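Local coordinates for protein esterase Rv0045c (Mycobacterium tuberculosis, PDB 6WYN) that hydrolyses carboxylic esters, preferring short, straight-chain alkyl esters with highest activity on four-atom chains, and is likely involved in ester and lipid metabolism, at residues R277-F283 and K307-V312; Q93-W98 and S311-D315. All blocks are in the same frame, centred on the assembly; numbering follows the deposited sequence.

Contact 1. Residues R277-F283 and K307-V312; sequences RGGSSGF and KSGHSV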
loop_
_atom_site.group_PDB
_atom_site.type_symbol
_atom_site.label_atom_id
_atom_site.label_comp_id
_atom_site.label_asym_id
_atom_site.label_seq_id
_atom_site.Cartn_x
_atom_site.Cartn_y
_atom_site.Cartn_z
ATOM N N ARG A 277 -13.405 4.108 1.883
ATOM C CA ARG A 277 -13.745 3.491 0.591
ATOM C C ARG A 277 -13.582 4.507 -0.530
ATOM O O ARG A 277 -13.824 5.714 -0.307
ATOM C CB ARG A 277 -15.183 2.947 0.548
ATOM C CG ARG A 277 -15.434 1.671 1.335
ATOM C CD ARG A 277 -16.869 1.154 1.128
ATOM N NE ARG A 277 -17.099 1.216 -0.304
ATOM C CZ ARG A 277 -18.066 1.939 -0.909
ATOM N NH1 ARG A 277 -18.986 2.540 -0.175
ATOM N NH2 ARG A 277 -18.106 2.056 -2.241
ATOM N N GLY A 278 -13.292 4.004 -1.702
ATOM C CA GLY A 278 -13.481 4.725 -2.971
ATOM C C GLY A 278 -14.935 4.642 -3.398
ATOM O O GLY A 278 -15.434 3.525 -3.515
ATOM N N GLY A 279 -15.594 5.796 -3.519
ATOM C CA GLY A 279 -16.991 5.951 -3.993
ATOM C C GLY A 279 -17.266 5.337 -5.353
ATOM O O GLY A 279 -18.398 4.902 -5.566
ATOM N N SER A 280 -16.279 5.268 -6.237
ATOM C CA SER A 280 -16.361 4.581 -7.550
ATOM C C SER A 280 -15.741 3.175 -7.486
ATOM O O SER A 280 -15.542 2.582 -8.511
ATOM C CB SER A 280 -15.725 5.387 -8.624
ATOM O OG SER A 280 -16.355 6.655 -8.637
ATOM N N SER A 281 -15.415 2.673 -6.315
ATOM C CA SER A 281 -14.866 1.314 -6.182
ATOM C C SER A 281 -15.982 0.385 -5.703
ATOM O O SER A 281 -16.540 0.644 -4.656
ATOM C CB SER A 281 -13.685 1.281 -5.243
ATOM O OG SER A 281 -13.295 -0.066 -5.045
ATOM N N GLY A 282 -16.190 -0.699 -6.428
ATOM C CA GLY A 282 -17.059 -1.823 -6.028
ATOM C C GLY A 282 -16.341 -2.823 -5.141
ATOM O O GLY A 282 -16.970 -3.797 -4.689
ATOM N N PHE A 283 -15.075 -2.584 -4.818
ATOM C CA PHE A 283 -14.247 -3.603 -4.146
ATOM C C PHE A 283 -14.862 -4.002 -2.813
ATOM O O PHE A 283 -14.940 -5.204 -2.478
ATOM C CB PHE A 283 -12.828 -3.064 -4.003
ATOM C CG PHE A 283 -11.807 -4.129 -3.735
ATOM C CD1 PHE A 283 -11.503 -4.496 -2.442
ATOM C CD2 PHE A 283 -11.127 -4.722 -4.787
ATOM C CE1 PHE A 283 -10.539 -5.460 -2.185
ATOM C CE2 PHE A 283 -10.162 -5.695 -4.536
ATOM C CZ PHE A 283 -9.864 -6.042 -3.230
ATOM N N LYS A 307 -15.399 9.996 -6.301
ATOM C CA LYS A 307 -14.623 10.001 -7.564
ATOM C C LYS A 307 -13.251 9.347 -7.325
ATOM O O LYS A 307 -12.291 9.782 -7.948
ATOM C CB LYS A 307 -14.506 11.431 -8.100
ATOM C CG LYS A 307 -15.813 11.993 -8.649
ATOM C CD LYS A 307 -15.776 13.453 -9.052
ATOM C CE LYS A 307 -16.996 13.805 -9.880
ATOM N NZ LYS A 307 -17.264 15.259 -9.884
ATOM N N SER A 308 -13.160 8.413 -6.380
ATOM C CA SER A 308 -11.967 7.552 -6.179
ATOM C C SER A 308 -12.329 6.123 -6.540
ATOM O O SER A 308 -13.392 5.633 -6.095
ATOM C CB SER A 308 -11.443 7.625 -4.770
ATOM O OG SER A 308 -10.317 6.757 -4.619
ATOM N N GLY A 309 -11.440 5.466 -7.279
ATOM C CA GLY A 309 -11.383 4.001 -7.340
ATOM C C GLY A 309 -10.724 3.426 -6.085
ATOM O O GLY A 309 -10.695 4.093 -5.013
ATOM N N HIS A 310 -10.250 2.196 -6.221
ATOM C CA HIS A 310 -9.689 1.323 -5.167
ATOM C C HIS A 310 -8.456 1.990 -4.546
ATOM O O HIS A 310 -8.341 1.976 -3.332
ATOM C CB HIS A 310 -9.375 -0.024 -5.850
ATOM C CG HIS A 310 -8.860 -1.068 -4.922
ATOM N ND1 HIS A 310 -9.499 -1.359 -3.743
ATOM C CD2 HIS A 310 -7.853 -1.965 -5.045
ATOM C CE1 HIS A 310 -8.854 -2.323 -3.114
ATOM N NE2 HIS A 310 -7.844 -2.715 -3.893
ATOM N N SER A 311 -7.583 2.554 -5.372
ATOM C CA SER A 311 -6.327 3.208 -4.918
ATOM C C SER A 311 -6.602 4.672 -4.590
ATOM O O SER A 311 -6.300 5.579 -5.412
ATOM C CB SER A 311 -5.205 3.015 -5.900
ATOM O OG SER A 311 -3.995 3.403 -5.267
ATOM N N VAL A 312 -7.208 4.882 -3.419
ATOM C CA VAL A 312 -7.667 6.218 -2.957
ATOM C C VAL A 312 -6.436 7.143 -2.887
ATOM O O VAL A 312 -6.531 8.347 -3.307
ATOM C CB VAL A 312 -8.376 6.118 -1.602
ATOM C CG1 VAL A 312 -8.828 7.498 -1.166
ATOM C CG2 VAL A 312 -9.552 5.153 -1.607
HETATM O O HOH W 1 -17.727 8.421 -6.637
#
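The loop that carries H310, inferred to be the catalytic histidine of a Ser-His-Asp triad with S155 and D179 in this alpha/beta hydrolase, lies against 277-283, where strand 273-278 ends in a type I turn from G278 to S281, and H310 meets F283 ring to ring. The two rings form a face-to-face stack, centroids 4.0 Å apart and planes at 24°, with H310 CE1 over the centre of the phenyl ring. Both side chains leave their backbones with CG anti to N (chi1 -177° for H310, -162° for F283), which brings the rings together. The flat, apolar phenyl ring suits this place because it covers one face of the imidazole while leaving both nitrogens to polar partners: ND1 bonds D179 and NE2 the presumed nucleophile S155.

Beside the stack, S281 CB faces the histidine backbone, 3.7 Å from H310 N. S281 OG serves twice, bonding D179 OD2 and accepting from F283 N, 3.1 Å away, in an ST turn that ties the phenylalanine to the serine. At the other end, S280 N donates to S308 O over 2.9 Å. G278 CA packs against both S308 O and G309 O, 3.3 Å and 3.5 Å away, the latter a C-H...O contact; glycine, having no side chain, allows this close approach. At the solvent-facing end, a water accepts from K307 N and bonds S280 OG.

With D179 shared by S281 OG, H310 ND1 and G278 N, the strand end and the histidine loop converge on one carboxylate. The stack and the ND1 bond together would restrict rotation of the imidazole, consistent with keeping NE2 directed at S155.

Contact 2. Residues Q93-W98 and S311-D315; sequences QNAHTW and SVQSD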
loop_
_atom_site.group_PDB
_atom_site.type_symbol
_atom_site.label_atom_id
_atom_site.label_comp_id
_atom_site.label_asym_id
_atom_site.label_seq_id
_atom_site.Cartn_x
_atom_site.Cartn_y
_atom_site.Cartn_z
ATOM N N GLN A 93 1.863 -2.682 -5.865
ATOM C CA GLN A 93 2.303 -1.279 -5.607
ATOM C C GLN A 93 3.712 -1.282 -4.978
ATOM O O GLN A 93 4.304 -2.344 -4.845
ATOM C CB GLN A 93 1.286 -0.569 -4.718
ATOM C CG GLN A 93 -0.102 -0.452 -5.354
ATOM C CD GLN A 93 -1.005 0.461 -4.563
ATOM O OE1 GLN A 93 -0.912 0.564 -3.322
ATOM N NE2 GLN A 93 -1.948 1.032 -5.294
ATOM N N ASN A 94 4.187 -0.127 -4.534
ATOM C CA ASN A 94 5.375 0.010 -3.687
ATOM C C ASN A 94 5.158 1.213 -2.786
ATOM O O ASN A 94 4.125 1.897 -2.918
ATOM C CB ASN A 94 6.663 0.106 -4.511
ATOM C CG ASN A 94 6.727 1.377 -5.308
ATOM O OD1 ASN A 94 7.249 2.391 -4.811
ATOM N ND2 ASN A 94 6.191 1.327 -6.523
ATOM N N ALA A 95 6.106 1.442 -1.899
ATOM C CA ALA A 95 6.076 2.528 -0.908
ATOM C C ALA A 95 5.792 3.905 -1.539
ATOM O O ALA A 95 5.255 4.768 -0.835
ATOM C CB ALA A 95 7.374 2.523 -0.157
ATOM N N HIS A 96 6.252 4.138 -2.768
ATOM C CA HIS A 96 6.135 5.458 -3.429
ATOM C C HIS A 96 4.657 5.797 -3.689
ATOM O O HIS A 96 4.375 6.994 -3.916
ATOM C CB HIS A 96 6.910 5.522 -4.746
ATOM C CG HIS A 96 8.371 5.775 -4.584
ATOM N ND1 HIS A 96 8.857 7.026 -4.329
ATOM C CD2 HIS A 96 9.447 4.947 -4.669
ATOM C CE1 HIS A 96 10.181 6.983 -4.269
ATOM N NE2 HIS A 96 10.563 5.716 -4.463
ATOM N N THR A 97 3.745 4.814 -3.638
ATOM C CA THR A 97 2.287 5.071 -3.796
ATOM C C THR A 97 1.897 6.135 -2.770
ATOM O O THR A 97 0.948 6.897 -3.004
ATOM C CB THR A 97 1.436 3.793 -3.646
ATOM O OG1 THR A 97 0.116 4.028 -4.147
ATOM C CG2 THR A 97 1.295 3.344 -2.217
ATOM N N TRP A 98 2.583 6.189 -1.644
ATOM C CA TRP A 98 2.209 7.121 -0.557
ATOM C C TRP A 98 2.846 8.509 -0.665
ATOM O O TRP A 98 2.525 9.320 0.199
ATOM C CB TRP A 98 2.515 6.511 0.785
ATOM C CG TRP A 98 1.844 5.219 1.015
ATOM C CD1 TRP A 98 2.396 3.967 0.985
ATOM C CD2 TRP A 98 0.452 5.059 1.280
ATOM N NE1 TRP A 98 1.451 3.042 1.325
ATOM C CE2 TRP A 98 0.237 3.672 1.452
ATOM C CE3 TRP A 98 -0.618 5.947 1.404
ATOM C CZ2 TRP A 98 -1.023 3.157 1.724
ATOM C CZ3 TRP A 98 -1.862 5.431 1.657
ATOM C CH2 TRP A 98 -2.044 4.065 1.885
ATOM N N SER A 311 -7.583 2.554 -5.372
ATOM C CA SER A 311 -6.327 3.208 -4.918
ATOM C C SER A 311 -6.602 4.672 -4.590
ATOM O O SER A 311 -6.300 5.579 -5.412
ATOM C CB SER A 311 -5.205 3.015 -5.900
ATOM O OG SER A 311 -3.995 3.403 -5.267
ATOM N N VAL A 312 -7.208 4.882 -3.419
ATOM C CA VAL A 312 -7.667 6.218 -2.957
ATOM C C VAL A 312 -6.436 7.143 -2.887
ATOM O O VAL A 312 -6.531 8.347 -3.307
ATOM C CB VAL A 312 -8.376 6.118 -1.602
ATOM C CG1 VAL A 312 -8.828 7.498 -1.166
ATOM C CG2 VAL A 312 -9.552 5.153 -1.607
ATOM N N GLN A 313 -5.290 6.618 -2.433
ATOM C CA GLN A 313 -4.058 7.425 -2.340
ATOM C C GLN A 313 -3.587 7.883 -3.716
ATOM O O GLN A 313 -2.822 8.900 -3.762
ATOM C CB GLN A 313 -2.958 6.676 -1.588
ATOM C CG GLN A 313 -2.351 5.521 -2.370
ATOM C CD GLN A 313 -3.060 4.209 -2.128
ATOM O OE1 GLN A 313 -4.204 4.175 -1.647
ATOM N NE2 GLN A 313 -2.393 3.103 -2.490
ATOM N N SER A 314 -3.936 7.188 -4.788
ATOM C CA SER A 314 -3.590 7.592 -6.168
ATOM C C SER A 314 -4.675 8.509 -6.749
ATOM O O SER A 314 -4.331 9.472 -7.444
ATOM C CB SER A 314 -3.383 6.400 -7.067
ATOM O OG SER A 314 -2.657 5.384 -6.371
ATOM N N ASP A 315 -5.955 8.220 -6.529
ATOM C CA ASP A 315 -7.041 8.941 -7.243
ATOM C C ASP A 315 -7.428 10.210 -6.481
ATOM O O ASP A 315 -7.691 11.174 -7.106
ATOM C CB ASP A 315 -8.259 8.063 -7.436
ATOM C CG ASP A 315 -7.996 6.832 -8.280
ATOM O OD1 ASP A 315 -6.887 6.699 -8.853
ATOM O OD2 ASP A 315 -8.890 5.961 -8.305
HETATM O O HOH W 2 -0.218 9.235 -2.225
HETATM O O HOH W 3 -0.465 6.904 -5.626
#
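The backbones stay well apart, with CA atoms no closer than 6.5 Å for W98 and Q313 and 6.8 Å for T97 and S314, so side chains and water bridge the loop 93-98 and the start of helix 312-315. Q313 fills the middle. Its CG sits between its own backbone N and carbonyl carbon (chi1 72°) and the chain bends again at chi2, folding the amide over the loop. There Q313 NE2 donates to T97 OG1 at 3.1 Å, the hydroxyl lying close to the amide plane. Q313 CG sits over one face of the W98 ring, toward its rim, while Q313 CB touches W98 CZ3 at 3.6 Å. The tryptophan's broad surface suits the aliphatic part of the glutamine, whose amide lies nearly parallel to the ring, at 15°. Q313 OE1 is buried with no partner in the model, a polar cost of this packing.

Q93 arrives from the opposite direction, its amide almost perpendicular to that of Q313. Its extended chain reaches S311, where Q93 NE2 donates to S311 OG at 3.1 Å with an N-H...O angle of 141°; Q93 OE1 is taken by G90 N. S311 OG also bonds S314 OG, 2.6 Å away, linking two small hydroxyls within the helix start. One water donates to T97 O and bonds S314 OG, and another lies between T97 O and Q313 O.

This polar network joins the loop following strand 85-88, which in alpha/beta hydrolases commonly borders the oxyanion hole, to the helix just after H310, the inferred catalytic histidine. It thus lies beside the active site, near G91, a determinant of substrate selectivity.

In the fold
From the N terminus, the chain first supplies 93-98, in the loop between strand 85-88 and helix 99-105. It then runs through S155, D179 and the intervening helices before strand 273-278 leads into 277-283. Helix 286-295 and strand 299-305 follow, and contact 1 closes this short loop when 307-312 returns beside the neighbouring strand end. Contact 2 closes a far longer loop of 212 residues, within which 277-283 lies; the two contacts finish on one stretch, sharing S311 and V312. G309 N to D315 OD2, a probable hydrogen bond at 2.8 Å, braces that stretch, while the contacts themselves tie it to the loops after strands 85-88 and 273-278.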